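Local coordinates for cytoplasmic protein (Cryptococcus neoformans var. grubii serotype A, PDB 7LPO) that probably hydrolyses the beta-glucosidic bond of steryl glucosides, as a fungal sterylglucosidase of glycoside hydrolase family 5, at residues W159-C164 with Y169-T174; C164-Y169 with Q209-F214; T204-Q209 with K337-K342. All blocks are in the same frame, centred on the assembly; numbering follows the deposited sequence.

Contact 1 of 3, residues W159-C164 with Y169-T174; sequences WTLYAC and YHLTAT
L161 and L171 meet through one methyl each, CD2 of L161 and CD1 of L171, 4.0 Å apart. Both CA-CB bonds point toward the opposite segment, and the two side chains lie at a slant to one another. The pair joins the short helix 159-163 to the loop that follows it in the chain, within the part that matches the family 5 glycoside hydrolase sequence. This side of the contact is fully buried and apolar. L171 also rests on A207 of helix 206-221 and on L338.

The other side meets through a single hydroxyl and includes the one touching residue that is partly exposed, Y169. Here Y162, itself buried, sends its OH to 3.7 Å from CE2 of Y169, approaching the ring obliquely. Y162 has CG anti to its carbonyl carbon (chi1 -73°), and the long ring carries OH across to Y169 although its CA-CB bond does not aim at that segment. The two hydroxyls share a polar partner outside the segments: each is hydrogen-bonded to OE2 of E66. Y162 OH also bonds NH1 of R348.

Methyl on methyl and hydroxyl on ring carbon are the touches between the segments. The direct contact is therefore one of van der Waals packing, while the carboxylate of E66 ties the two tyrosines together from outside.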
ATOM      1  N   TRP A 159       9.157 -19.134  -8.717  1.00 14.63           N
ATOM      2  CA  TRP A 159       8.840 -19.982  -9.851  1.00 14.66           C
ATOM      3  C   TRP A 159       7.957 -19.285 -10.879  1.00 14.66           C
ATOM      4  O   TRP A 159       7.858 -19.780 -12.007  1.00 14.70           O
ATOM      5  CB  TRP A 159       8.196 -21.293  -9.386  1.00 14.63           C
ATOM      6  CG  TRP A 159       6.949 -21.200  -8.538  1.00 14.57           C
ATOM      7  CD1 TRP A 159       6.868 -21.363  -7.190  1.00 14.52           C
ATOM      8  CD2 TRP A 159       5.610 -20.981  -8.995  1.00 14.54           C
ATOM      9  NE1 TRP A 159       5.565 -21.252  -6.773  1.00 14.47           N
ATOM     10  CE2 TRP A 159       4.772 -21.015  -7.864  1.00 14.48           C
ATOM     11  CE3 TRP A 159       5.040 -20.762 -10.251  1.00 14.56           C
ATOM     12  CZ2 TRP A 159       3.399 -20.828  -7.948  1.00 14.45           C
ATOM     13  CZ3 TRP A 159       3.675 -20.576 -10.333  1.00 14.52           C
ATOM     14  CH2 TRP A 159       2.868 -20.609  -9.189  1.00 14.47           C
ATOM     15  N   THR A 160       7.331 -18.148 -10.540  1.00 14.62           N
ATOM     16  CA  THR A 160       6.547 -17.441 -11.552  1.00 14.62           C
ATOM     17  C   THR A 160       7.441 -16.862 -12.640  1.00 14.69           C
ATOM     18  O   THR A 160       7.027 -16.775 -13.801  1.00 14.71           O
ATOM     19  CB  THR A 160       5.696 -16.319 -10.932  1.00 14.57           C
ATOM     20  OG1 THR A 160       6.536 -15.361 -10.266  1.00 14.57           O
ATOM     21  CG2 THR A 160       4.679 -16.902  -9.959  1.00 14.51           C
ATOM     22  N   LEU A 161       8.662 -16.455 -12.288  1.00 14.76           N
ATOM     23  CA  LEU A 161       9.606 -15.989 -13.302  1.00 15.18           C
ATOM     24  C   LEU A 161       9.909 -17.086 -14.319  1.00 14.83           C
ATOM     25  O   LEU A 161       9.904 -16.850 -15.535  1.00 14.87           O
ATOM     26  CB  LEU A 161      10.900 -15.521 -12.639  1.00 14.79           C
ATOM     27  CG  LEU A 161      10.939 -14.092 -12.108  1.00 14.77           C
ATOM     28  CD1 LEU A 161       9.998 -13.971 -10.940  1.00 14.70           C
ATOM     29  CD2 LEU A 161      12.353 -13.708 -11.694  1.00 17.15           C
ATOM     30  N   TYR A 162      10.215 -18.289 -13.832  1.00 14.83           N
ATOM     31  CA  TYR A 162      10.460 -19.406 -14.732  1.00 14.88           C
ATOM     32  C   TYR A 162       9.230 -19.711 -15.570  1.00 14.87           C
ATOM     33  O   TYR A 162       9.343 -19.987 -16.767  1.00 14.93           O
ATOM     34  CB  TYR A 162      10.881 -20.626 -13.926  1.00 14.87           C
ATOM     35  CG  TYR A 162      12.268 -20.538 -13.378  1.00 14.90           C
ATOM     36  CD1 TYR A 162      13.370 -20.665 -14.212  1.00 14.98           C
ATOM     37  CD2 TYR A 162      12.487 -20.328 -12.035  1.00 14.86           C
ATOM     38  CE1 TYR A 162      14.643 -20.601 -13.723  1.00 15.01           C
ATOM     39  CE2 TYR A 162      13.767 -20.264 -11.532  1.00 14.89           C
ATOM     40  CZ  TYR A 162      14.839 -20.408 -12.383  1.00 14.97           C
ATOM     41  OH  TYR A 162      16.113 -20.345 -11.884  1.00 15.00           O
ATOM     42  N   ALA A 163       8.042 -19.645 -14.966  1.00 14.81           N
ATOM     43  CA  ALA A 163       6.823 -19.861 -15.737  1.00 14.80           C
ATOM     44  C   ALA A 163       6.717 -18.875 -16.895  1.00 14.84           C
ATOM     45  O   ALA A 163       6.193 -19.228 -17.962  1.00 14.87           O
ATOM     46  CB  ALA A 163       5.604 -19.764 -14.827  1.00 14.73           C
ATOM     47  N   CYS A 164       7.226 -17.650 -16.713  1.00 14.84           N
ATOM     48  CA  CYS A 164       7.219 -16.616 -17.744  1.00 14.87           C
ATOM     49  C   CYS A 164       8.402 -16.715 -18.701  1.00 14.95           C
ATOM     50  O   CYS A 164       8.551 -15.850 -19.573  1.00 14.99           O
ATOM     51  CB  CYS A 164       7.201 -15.229 -17.096  1.00 14.84           C
ATOM     52  SG  CYS A 164       5.648 -14.891 -16.198  1.00 15.26           S
ATOM     53  N   TYR A 169      18.723 -15.133 -13.190  1.00 18.69           N
ATOM     54  CA  TYR A 169      20.118 -14.743 -13.054  1.00 21.49           C
ATOM     55  C   TYR A 169      20.593 -13.797 -14.144  1.00 23.99           C
ATOM     56  O   TYR A 169      21.715 -13.291 -14.042  1.00 24.48           O
ATOM     57  CB  TYR A 169      20.968 -16.005 -13.023  1.00 23.47           C
ATOM     58  CG  TYR A 169      20.522 -16.873 -11.878  1.00 26.36           C
ATOM     59  CD1 TYR A 169      20.736 -16.471 -10.568  1.00 30.32           C
ATOM     60  CD2 TYR A 169      19.845 -18.057 -12.096  1.00 27.23           C
ATOM     61  CE1 TYR A 169      20.311 -17.237  -9.504  1.00 33.00           C
ATOM     62  CE2 TYR A 169      19.425 -18.839 -11.036  1.00 30.13           C
ATOM     63  CZ  TYR A 169      19.660 -18.421  -9.742  1.00 32.09           C
ATOM     64  OH  TYR A 169      19.245 -19.181  -8.674  1.00 32.79           O
ATOM     65  N   HIS A 170      19.765 -13.512 -15.148  1.00 21.92           N
ATOM     66  CA  HIS A 170      20.139 -12.593 -16.215  1.00 22.12           C
ATOM     67  C   HIS A 170      19.432 -11.244 -16.101  1.00 19.11           C
ATOM     68  O   HIS A 170      19.593 -10.393 -16.984  1.00 19.63           O
ATOM     69  CB  HIS A 170      19.860 -13.243 -17.572  1.00 21.36           C
ATOM     70  CG  HIS A 170      20.685 -14.467 -17.820  1.00 23.00           C
ATOM     71  ND1 HIS A 170      20.459 -15.317 -18.880  1.00 24.38           N
ATOM     72  CD2 HIS A 170      21.724 -14.995 -17.133  1.00 22.99           C
ATOM     73  CE1 HIS A 170      21.323 -16.314 -18.837  1.00 23.12           C
ATOM     74  NE2 HIS A 170      22.105 -16.140 -17.788  1.00 24.12           N
ATOM     75  N   LEU A 171      18.664 -11.030 -15.027  1.00 15.74           N
ATOM     76  CA  LEU A 171      17.915  -9.791 -14.862  1.00 16.36           C
ATOM     77  C   LEU A 171      18.844  -8.590 -14.782  1.00 17.30           C
ATOM     78  O   LEU A 171      18.594  -7.558 -15.413  1.00 20.70           O
ATOM     79  CB  LEU A 171      17.056  -9.875 -13.599  1.00 18.09           C
ATOM     80  CG  LEU A 171      15.902 -10.881 -13.631  1.00 20.97           C
ATOM     81  CD1 LEU A 171      15.372 -11.201 -12.237  1.00 21.51           C
ATOM     82  CD2 LEU A 171      14.791 -10.304 -14.524  1.00 21.74           C
ATOM     83  N   THR A 172      19.932  -8.713 -14.025  1.00 18.65           N
ATOM     84  CA  THR A 172      20.836  -7.589 -13.812  1.00 19.74           C
ATOM     85  C   THR A 172      21.649  -7.281 -15.064  1.00 17.45           C
ATOM     86  O   THR A 172      21.793  -6.114 -15.445  1.00 15.92           O
ATOM     87  CB  THR A 172      21.761  -7.896 -12.632  1.00 25.10           C
ATOM     88  OG1 THR A 172      20.981  -8.020 -11.435  1.00 25.76           O
ATOM     89  CG2 THR A 172      22.810  -6.804 -12.460  1.00 27.53           C
ATOM     90  N   ALA A 173      22.205  -8.312 -15.708  1.00 19.62           N
ATOM     91  CA  ALA A 173      23.041  -8.086 -16.886  1.00 19.00           C
ATOM     92  C   ALA A 173      22.271  -7.350 -17.975  1.00 21.93           C
ATOM     93  O   ALA A 173      22.817  -6.458 -18.636  1.00 23.93           O
ATOM     94  CB  ALA A 173      23.571  -9.420 -17.411  1.00 20.14           C
ATOM     95  N   THR A 174      21.000  -7.700 -18.173  1.00 19.09           N
ATOM     96  CA  THR A 174      20.174  -7.091 -19.208  1.00 16.79           C
ATOM     97  C   THR A 174      19.462  -5.822 -18.743  1.00 16.83           C
ATOM     98  O   THR A 174      18.768  -5.189 -19.540  1.00 15.37           O
ATOM     99  CB  THR A 174      19.120  -8.091 -19.706  1.00 16.40           C
ATOM    100  OG1 THR A 174      18.227  -8.415 -18.631  1.00 17.19           O
ATOM    101  CG2 THR A 174      19.766  -9.370 -20.255  1.00 15.88           C
TER

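Contact 2 of 3, residues C164-Y169 with Q209-F214; sequences CGIDPY and QTIWTF
C164 and I211 bring a Schellman turn against the flank of helix 206-221. Helix 159-163 ends here, and G165 takes a positive phi (76°) with two bonds back into the last turn. The loop then continues through I166.

In the first shell, the sulfur of C164 touches two residues about one helical turn apart. SG lies 4.0 Å from CG1 of I211 and 3.7 Å from CD2 of F214. Toward F214 this is a sulfur-aromatic contact at the ring edge: SG is 5.0 Å from the ring centroid and 88° off the ring normal, so it lies nearly in the ring plane. C164 O meets the same ring at its edge, in plane, near CE2. I166 adds a second apolar touch. Its CD1 lies 3.8 Å from CD1 of I211, and the two isoleucine side chains meet at a slant. I211 places CG1 anti to its carbonyl carbon (chi1 -70°), which carries CG1 and CD1 over to the loop although its CA-CB bond does not aim there.

Further residues back these groups. CG2 of T210 lies over one face of the F214 ring, toward the rim, 3.6 Å above the plane. L236 of helix 232-254 touches both C164 and F214, and L338 packs on I166. Other bonds hold the backbone of loop and helix. In the loop, D167 forms an Asx turn, its OD1 accepting from Y169 N from above the carboxylate plane. D167 OD2 makes a salt bridge with R348, so both carboxylate oxygens have partners. On the helix, T213 OG1 donates to Q209 O over 2.7 Å, with the donor almost straight out from the carbonyl.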
ATOM      1  N   CYS A 164       7.226 -17.650 -16.713  1.00 14.84           N
ATOM      2  CA  CYS A 164       7.219 -16.616 -17.744  1.00 14.87           C
ATOM      3  C   CYS A 164       8.402 -16.715 -18.701  1.00 14.95           C
ATOM      4  O   CYS A 164       8.551 -15.850 -19.573  1.00 14.99           O
ATOM      5  CB  CYS A 164       7.201 -15.229 -17.096  1.00 14.84           C
ATOM      6  SG  CYS A 164       5.648 -14.891 -16.198  1.00 15.26           S
ATOM      7  N   GLY A 165       9.227 -17.752 -18.576  1.00 17.09           N
ATOM      8  CA  GLY A 165      10.330 -17.947 -19.494  1.00 17.17           C
ATOM      9  C   GLY A 165      11.504 -17.034 -19.262  1.00 17.20           C
ATOM     10  O   GLY A 165      12.257 -16.761 -20.195  1.00 17.27           O
ATOM     11  N   ILE A 166      11.688 -16.561 -18.036  1.00 16.28           N
ATOM     12  CA  ILE A 166      12.714 -15.590 -17.693  1.00 16.96           C
ATOM     13  C   ILE A 166      13.752 -16.300 -16.842  1.00 17.23           C
ATOM     14  O   ILE A 166      13.397 -17.041 -15.919  1.00 16.51           O
ATOM     15  CB  ILE A 166      12.114 -14.384 -16.943  1.00 16.23           C
ATOM     16  CG1 ILE A 166      11.383 -13.463 -17.918  1.00 17.85           C
ATOM     17  CG2 ILE A 166      13.192 -13.604 -16.217  1.00 16.24           C
ATOM     18  CD1 ILE A 166      10.392 -12.531 -17.256  1.00 18.36           C
ATOM     19  N   ASP A 167      15.027 -16.099 -17.168  1.00 15.13           N
ATOM     20  CA  ASP A 167      16.121 -16.606 -16.349  1.00 16.53           C
ATOM     21  C   ASP A 167      16.434 -15.581 -15.267  1.00 16.72           C
ATOM     22  O   ASP A 167      17.005 -14.519 -15.580  1.00 15.69           O
ATOM     23  CB  ASP A 167      17.352 -16.875 -17.197  1.00 20.35           C
ATOM     24  CG  ASP A 167      18.392 -17.742 -16.470  1.00 22.74           C
ATOM     25  OD1 ASP A 167      18.419 -17.707 -15.214  1.00 21.29           O
ATOM     26  OD2 ASP A 167      19.175 -18.457 -17.151  1.00 23.19           O
ATOM     27  N   PRO A 168      16.105 -15.845 -13.998  1.00 18.84           N
ATOM     28  CA  PRO A 168      16.307 -14.812 -12.960  1.00 16.97           C
ATOM     29  C   PRO A 168      17.737 -14.304 -12.862  1.00 16.10           C
ATOM     30  O   PRO A 168      17.957 -13.144 -12.488  1.00 18.32           O
ATOM     31  CB  PRO A 168      15.883 -15.520 -11.663  1.00 18.96           C
ATOM     32  CG  PRO A 168      15.051 -16.723 -12.106  1.00 19.85           C
ATOM     33  CD  PRO A 168      15.591 -17.120 -13.449  1.00 19.72           C
ATOM     34  N   TYR A 169      18.723 -15.133 -13.190  1.00 18.69           N
ATOM     35  CA  TYR A 169      20.118 -14.743 -13.054  1.00 21.49           C
ATOM     36  C   TYR A 169      20.593 -13.797 -14.144  1.00 23.99           C
ATOM     37  O   TYR A 169      21.715 -13.291 -14.042  1.00 24.48           O
ATOM     38  CB  TYR A 169      20.968 -16.005 -13.023  1.00 23.47           C
ATOM     39  CG  TYR A 169      20.522 -16.873 -11.878  1.00 26.36           C
ATOM     40  CD1 TYR A 169      20.736 -16.471 -10.568  1.00 30.32           C
ATOM     41  CD2 TYR A 169      19.845 -18.057 -12.096  1.00 27.23           C
ATOM     42  CE1 TYR A 169      20.311 -17.237  -9.504  1.00 33.00           C
ATOM     43  CE2 TYR A 169      19.425 -18.839 -11.036  1.00 30.13           C
ATOM     44  CZ  TYR A 169      19.660 -18.421  -9.742  1.00 32.09           C
ATOM     45  OH  TYR A 169      19.245 -19.181  -8.674  1.00 32.79           O
ATOM     46  N   GLN A 209       7.590  -5.313 -17.327  1.00 14.83           N
ATOM     47  CA  GLN A 209       6.806  -4.969 -18.509  1.00 14.86           C
ATOM     48  C   GLN A 209       6.259  -6.227 -19.167  1.00 14.87           C
ATOM     49  O   GLN A 209       5.129  -6.243 -19.666  1.00 15.32           O
ATOM     50  CB  GLN A 209       7.656  -4.170 -19.499  1.00 15.60           C
ATOM     51  CG  GLN A 209       7.812  -2.711 -19.135  1.00 15.21           C
ATOM     52  CD  GLN A 209       8.902  -2.019 -19.931  1.00 15.37           C
ATOM     53  OE1 GLN A 209       9.944  -2.610 -20.246  1.00 15.97           O
ATOM     54  NE2 GLN A 209       8.669  -0.755 -20.261  1.00 16.36           N
ATOM     55  N   THR A 210       7.039  -7.304 -19.153  1.00 16.40           N
ATOM     56  CA  THR A 210       6.576  -8.564 -19.715  1.00 15.53           C
ATOM     57  C   THR A 210       5.597  -9.247 -18.776  1.00 16.85           C
ATOM     58  O   THR A 210       4.490  -9.619 -19.181  1.00 15.45           O
ATOM     59  CB  THR A 210       7.766  -9.482 -19.999  1.00 18.50           C
ATOM     60  OG1 THR A 210       8.618  -8.857 -20.960  1.00 15.65           O
ATOM     61  CG2 THR A 210       7.299 -10.832 -20.536  1.00 18.81           C
ATOM     62  N   ILE A 211       5.990  -9.399 -17.510  1.00 14.79           N
ATOM     63  CA  ILE A 211       5.250 -10.261 -16.599  1.00 14.74           C
ATOM     64  C   ILE A 211       3.854  -9.713 -16.359  1.00 14.69           C
ATOM     65  O   ILE A 211       2.878 -10.470 -16.334  1.00 14.66           O
ATOM     66  CB  ILE A 211       6.028 -10.436 -15.283  1.00 14.71           C
ATOM     67  CG1 ILE A 211       7.271 -11.289 -15.522  1.00 14.76           C
ATOM     68  CG2 ILE A 211       5.147 -11.093 -14.224  1.00 16.21           C
ATOM     69  CD1 ILE A 211       8.300 -11.217 -14.397  1.00 14.75           C
ATOM     70  N   TRP A 212       3.737  -8.393 -16.171  1.00 14.68           N
ATOM     71  CA  TRP A 212       2.428  -7.800 -15.936  1.00 14.63           C
ATOM     72  C   TRP A 212       1.544  -7.872 -17.175  1.00 14.66           C
ATOM     73  O   TRP A 212       0.325  -8.006 -17.049  1.00 14.62           O
ATOM     74  CB  TRP A 212       2.591  -6.355 -15.475  1.00 14.62           C
ATOM     75  CG  TRP A 212       3.024  -6.222 -14.061  1.00 14.58           C
ATOM     76  CD1 TRP A 212       4.203  -5.718 -13.616  1.00 14.59           C
ATOM     77  CD2 TRP A 212       2.282  -6.610 -12.894  1.00 14.52           C
ATOM     78  NE1 TRP A 212       4.243  -5.757 -12.241  1.00 14.55           N
ATOM     79  CE2 TRP A 212       3.078  -6.303 -11.774  1.00 14.50           C
ATOM     80  CE3 TRP A 212       1.022  -7.186 -12.690  1.00 14.48           C
ATOM     81  CZ2 TRP A 212       2.657  -6.541 -10.466  1.00 14.45           C
ATOM     82  CZ3 TRP A 212       0.604  -7.419 -11.392  1.00 14.43           C
ATOM     83  CH2 TRP A 212       1.421  -7.099 -10.295  1.00 14.41           C
ATOM     84  N   THR A 213       2.127  -7.782 -18.373  1.00 14.72           N
ATOM     85  CA  THR A 213       1.337  -7.959 -19.589  1.00 14.75           C
ATOM     86  C   THR A 213       0.802  -9.387 -19.678  1.00 14.74           C
ATOM     87  O   THR A 213      -0.354  -9.605 -20.069  1.00 14.73           O
ATOM     88  CB  THR A 213       2.188  -7.616 -20.815  1.00 14.82           C
ATOM     89  OG1 THR A 213       2.668  -6.270 -20.728  1.00 14.83           O
ATOM     90  CG2 THR A 213       1.396  -7.746 -22.101  1.00 14.86           C
ATOM     91  N   PHE A 214       1.635 -10.370 -19.312  1.00 14.75           N
ATOM     92  CA  PHE A 214       1.178 -11.750 -19.180  1.00 14.74           C
ATOM     93  C   PHE A 214       0.020 -11.841 -18.189  1.00 14.67           C
ATOM     94  O   PHE A 214      -1.058 -12.349 -18.511  1.00 14.66           O
ATOM     95  CB  PHE A 214       2.343 -12.648 -18.718  1.00 14.75           C
ATOM     96  CG  PHE A 214       3.366 -12.972 -19.785  1.00 14.83           C
ATOM     97  CD1 PHE A 214       3.163 -12.660 -21.115  1.00 14.88           C
ATOM     98  CD2 PHE A 214       4.543 -13.629 -19.440  1.00 14.85           C
ATOM     99  CE1 PHE A 214       4.111 -13.004 -22.087  1.00 14.95           C
ATOM    100  CE2 PHE A 214       5.499 -13.962 -20.406  1.00 14.92           C
ATOM    101  CZ  PHE A 214       5.283 -13.649 -21.725  1.00 14.97           C
TER

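Contact 3 of 3, residues T204-Q209 with K337-K342; sequences THLANQ and KLWLSK
The first turn of helix 206-221 is the element that makes this contact. H205 is at the N-cap position, and L206 opens the helix. From there L206 meets the loop that runs from strand 322-331 to helix 342-348.

The main touch is leucine on leucine. CD2 of L206 lies 3.6 Å from CD2 of L338, and CG of L206 is 3.8 Å from that same methyl. The two side chains run antiparallel alongside one another. Each has CG anti to its backbone N (chi1 174° in L206, 173° in L338), which brings CD2 of each into the interface. W339 makes the lesser touch: its CZ2 is 4.3 Å from CD2 of L206, which comes to the indole obliquely. L338 CD2 also sits 4.1 Å above one face of that indole, toward the rim. This one methyl, CD2 of L338, thus contacts both L206 and the ring of its own neighbour. All three touching residues are buried, and the contact is apolar throughout.

Backbone bonds hold the loop in place. L338 pairs with D167 and with G306, and L340 pairs with G165. L338 also packs on I166 and L171. Past the contact, S341 caps helix 342-348 through OG to D344 N. The loop thus passes the start of helix 206-221 and then leads into helix 342-348.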
ATOM      1  N   THR A 204       8.744  -0.202 -15.181  1.00 14.80           N
ATOM      2  CA  THR A 204       8.966   0.187 -16.567  1.00 14.86           C
ATOM      3  C   THR A 204      10.297  -0.341 -17.089  1.00 14.93           C
ATOM      4  O   THR A 204      10.890   0.246 -17.995  1.00 14.99           O
ATOM      5  CB  THR A 204       8.887   1.709 -16.731  1.00 17.66           C
ATOM      6  OG1 THR A 204       9.818   2.365 -15.866  1.00 14.87           O
ATOM      7  CG2 THR A 204       7.479   2.218 -16.397  1.00 15.11           C
ATOM      8  N   HIS A 205      10.775  -1.448 -16.531  1.00 14.92           N
ATOM      9  CA  HIS A 205      11.839  -2.228 -17.141  1.00 14.98           C
ATOM     10  C   HIS A 205      11.273  -3.560 -17.624  1.00 14.98           C
ATOM     11  O   HIS A 205      10.140  -3.933 -17.312  1.00 14.92           O
ATOM     12  CB  HIS A 205      12.987  -2.445 -16.161  1.00 14.98           C
ATOM     13  CG  HIS A 205      13.875  -1.252 -15.992  1.00 15.98           C
ATOM     14  ND1 HIS A 205      13.432  -0.073 -15.442  1.00 19.72           N
ATOM     15  CD2 HIS A 205      15.185  -1.059 -16.283  1.00 17.13           C
ATOM     16  CE1 HIS A 205      14.427   0.794 -15.389  1.00 17.93           C
ATOM     17  NE2 HIS A 205      15.503   0.220 -15.893  1.00 17.83           N
ATOM     18  N   LEU A 206      12.103  -4.297 -18.357  1.00 15.04           N
ATOM     19  CA  LEU A 206      11.602  -5.347 -19.244  1.00 15.39           C
ATOM     20  C   LEU A 206      10.914  -6.486 -18.492  1.00 15.00           C
ATOM     21  O   LEU A 206       9.915  -7.038 -18.969  1.00 14.98           O
ATOM     22  CB  LEU A 206      12.756  -5.885 -20.091  1.00 15.13           C
ATOM     23  CG  LEU A 206      12.446  -7.092 -20.984  1.00 16.02           C
ATOM     24  CD1 LEU A 206      11.305  -6.746 -21.914  1.00 16.75           C
ATOM     25  CD2 LEU A 206      13.662  -7.548 -21.791  1.00 16.12           C
ATOM     26  N   ALA A 207      11.433  -6.875 -17.332  1.00 15.07           N
ATOM     27  CA  ALA A 207      10.846  -8.026 -16.653  1.00 15.58           C
ATOM     28  C   ALA A 207       9.414  -7.727 -16.221  1.00 16.78           C
ATOM     29  O   ALA A 207       8.487  -8.489 -16.523  1.00 18.03           O
ATOM     30  CB  ALA A 207      11.704  -8.435 -15.456  1.00 15.29           C
ATOM     31  N   ASN A 208       9.221  -6.634 -15.480  1.00 14.82           N
ATOM     32  CA  ASN A 208       7.874  -6.246 -15.081  1.00 14.76           C
ATOM     33  C   ASN A 208       7.006  -5.941 -16.297  1.00 14.78           C
ATOM     34  O   ASN A 208       5.799  -6.218 -16.293  1.00 14.74           O
ATOM     35  CB  ASN A 208       7.920  -5.021 -14.164  1.00 14.72           C
ATOM     36  CG  ASN A 208       7.987  -5.387 -12.699  1.00 14.68           C
ATOM     37  OD1 ASN A 208       6.982  -5.334 -11.991  1.00 14.62           O
ATOM     38  ND2 ASN A 208       9.183  -5.753 -12.229  1.00 14.70           N
ATOM     39  N   GLN A 209       7.590  -5.313 -17.327  1.00 14.83           N
ATOM     40  CA  GLN A 209       6.806  -4.969 -18.509  1.00 14.86           C
ATOM     41  C   GLN A 209       6.259  -6.227 -19.167  1.00 14.87           C
ATOM     42  O   GLN A 209       5.129  -6.243 -19.666  1.00 15.32           O
ATOM     43  CB  GLN A 209       7.656  -4.170 -19.499  1.00 15.60           C
ATOM     44  CG  GLN A 209       7.812  -2.711 -19.135  1.00 15.21           C
ATOM     45  CD  GLN A 209       8.902  -2.019 -19.931  1.00 15.37           C
ATOM     46  OE1 GLN A 209       9.944  -2.610 -20.246  1.00 15.97           O
ATOM     47  NE2 GLN A 209       8.669  -0.755 -20.261  1.00 16.36           N
ATOM     48  N   LYS A 337      21.236 -13.037 -22.360  1.00 24.76           N
ATOM     49  CA  LYS A 337      19.835 -12.847 -22.703  1.00 22.96           C
ATOM     50  C   LYS A 337      18.956 -13.072 -21.484  1.00 22.01           C
ATOM     51  O   LYS A 337      19.255 -13.910 -20.629  1.00 21.08           O
ATOM     52  CB  LYS A 337      19.415 -13.801 -23.823  1.00 25.78           C
ATOM     53  CG  LYS A 337      20.139 -13.539 -25.129  1.00 31.14           C
ATOM     54  CD  LYS A 337      19.778 -14.551 -26.193  1.00 39.30           C
ATOM     55  CE  LYS A 337      20.597 -14.304 -27.456  1.00 47.03           C
ATOM     56  NZ  LYS A 337      20.482 -15.419 -28.444  1.00 51.31           N
ATOM     57  N   LEU A 338      17.866 -12.305 -21.415  1.00 20.04           N
ATOM     58  CA  LEU A 338      16.937 -12.442 -20.299  1.00 18.65           C
ATOM     59  C   LEU A 338      16.213 -13.780 -20.332  1.00 16.22           C
ATOM     60  O   LEU A 338      15.794 -14.291 -19.288  1.00 17.34           O
ATOM     61  CB  LEU A 338      15.916 -11.303 -20.329  1.00 18.79           C
ATOM     62  CG  LEU A 338      14.770 -11.410 -19.325  1.00 19.18           C
ATOM     63  CD1 LEU A 338      15.320 -11.252 -17.908  1.00 19.26           C
ATOM     64  CD2 LEU A 338      13.678 -10.381 -19.589  1.00 19.72           C
ATOM     65  N   TRP A 339      16.067 -14.362 -21.507  1.00 15.47           N
ATOM     66  CA  TRP A 339      15.129 -15.451 -21.719  1.00 17.89           C
ATOM     67  C   TRP A 339      15.766 -16.799 -21.429  1.00 16.39           C
ATOM     68  O   TRP A 339      16.870 -17.088 -21.897  1.00 17.76           O
ATOM     69  CB  TRP A 339      14.609 -15.392 -23.153  1.00 16.63           C
ATOM     70  CG  TRP A 339      14.171 -14.014 -23.491  1.00 15.48           C
ATOM     71  CD1 TRP A 339      14.833 -13.109 -24.252  1.00 15.54           C
ATOM     72  CD2 TRP A 339      12.970 -13.371 -23.045  1.00 15.41           C
ATOM     73  NE1 TRP A 339      14.112 -11.940 -24.331  1.00 15.51           N
ATOM     74  CE2 TRP A 339      12.969 -12.073 -23.585  1.00 15.43           C
ATOM     75  CE3 TRP A 339      11.901 -13.768 -22.238  1.00 17.18           C
ATOM     76  CZ2 TRP A 339      11.938 -11.167 -23.350  1.00 15.37           C
ATOM     77  CZ3 TRP A 339      10.872 -12.865 -21.999  1.00 15.28           C
ATOM     78  CH2 TRP A 339      10.903 -11.579 -22.550  1.00 16.47           C
ATOM     79  N   LEU A 340      15.069 -17.595 -20.625  1.00 18.79           N
ATOM     80  CA  LEU A 340      15.442 -18.976 -20.364  1.00 19.37           C
ATOM     81  C   LEU A 340      15.687 -19.734 -21.659  1.00 19.64           C
ATOM     82  O   LEU A 340      14.830 -19.759 -22.545  1.00 19.54           O
ATOM     83  CB  LEU A 340      14.306 -19.655 -19.599  1.00 21.43           C
ATOM     84  CG  LEU A 340      14.362 -19.946 -18.108  1.00 23.02           C
ATOM     85  CD1 LEU A 340      13.236 -20.956 -17.806  1.00 24.02           C
ATOM     86  CD2 LEU A 340      15.687 -20.456 -17.650  1.00 22.59           C
ATOM     87  N   SER A 341      16.842 -20.382 -21.753  1.00 17.93           N
ATOM     88  CA  SER A 341      17.031 -21.384 -22.793  1.00 21.85           C
ATOM     89  C   SER A 341      16.166 -22.617 -22.512  1.00 20.51           C
ATOM     90  O   SER A 341      15.705 -22.851 -21.391  1.00 17.42           O
ATOM     91  CB  SER A 341      18.497 -21.800 -22.892  1.00 25.26           C
ATOM     92  OG  SER A 341      18.806 -22.761 -21.898  1.00 28.35           O
ATOM     93  N   LYS A 342      15.931 -23.406 -23.559  1.00 27.18           N
ATOM     94  CA  LYS A 342      15.120 -24.606 -23.389  1.00 30.10           C
ATOM     95  C   LYS A 342      15.757 -25.560 -22.399  1.00 27.40           C
ATOM     96  O   LYS A 342      15.080 -26.114 -21.525  1.00 28.70           O
ATOM     97  CB  LYS A 342      14.941 -25.314 -24.721  1.00 38.65           C
ATOM     98  CG  LYS A 342      14.131 -24.535 -25.692  1.00 47.45           C
ATOM     99  CD  LYS A 342      14.345 -25.079 -27.084  1.00 53.05           C
ATOM    100  CE  LYS A 342      14.966 -24.013 -27.977  1.00 54.43           C
ATOM    101  NZ  LYS A 342      16.446 -23.901 -27.798  1.00 53.86           N
TER

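Overall arrangement
The three contacts form one cluster, with centres 5 to 6 Å apart. They lie on the same side of the chain's centre, each about 23 to 26 Å from it. Contacts 1 and 2 share C164 and Y169, and L161 O lies 3.1 Å from I166 N, a probable hydrogen bond. Contacts 2 and 3 both use helix 206-221 and share Q209. They are also joined by two probable backbone bonds, D167 N to L338 O at 2.9 Å and G165 O to L340 N at 3.0 Å. Contact 1 reaches contact 3 through L171 CD2, 3.6 Å from L338 CD1. Segment 164-169, helix 206-221 and segment 337-342 thus each touch the other two.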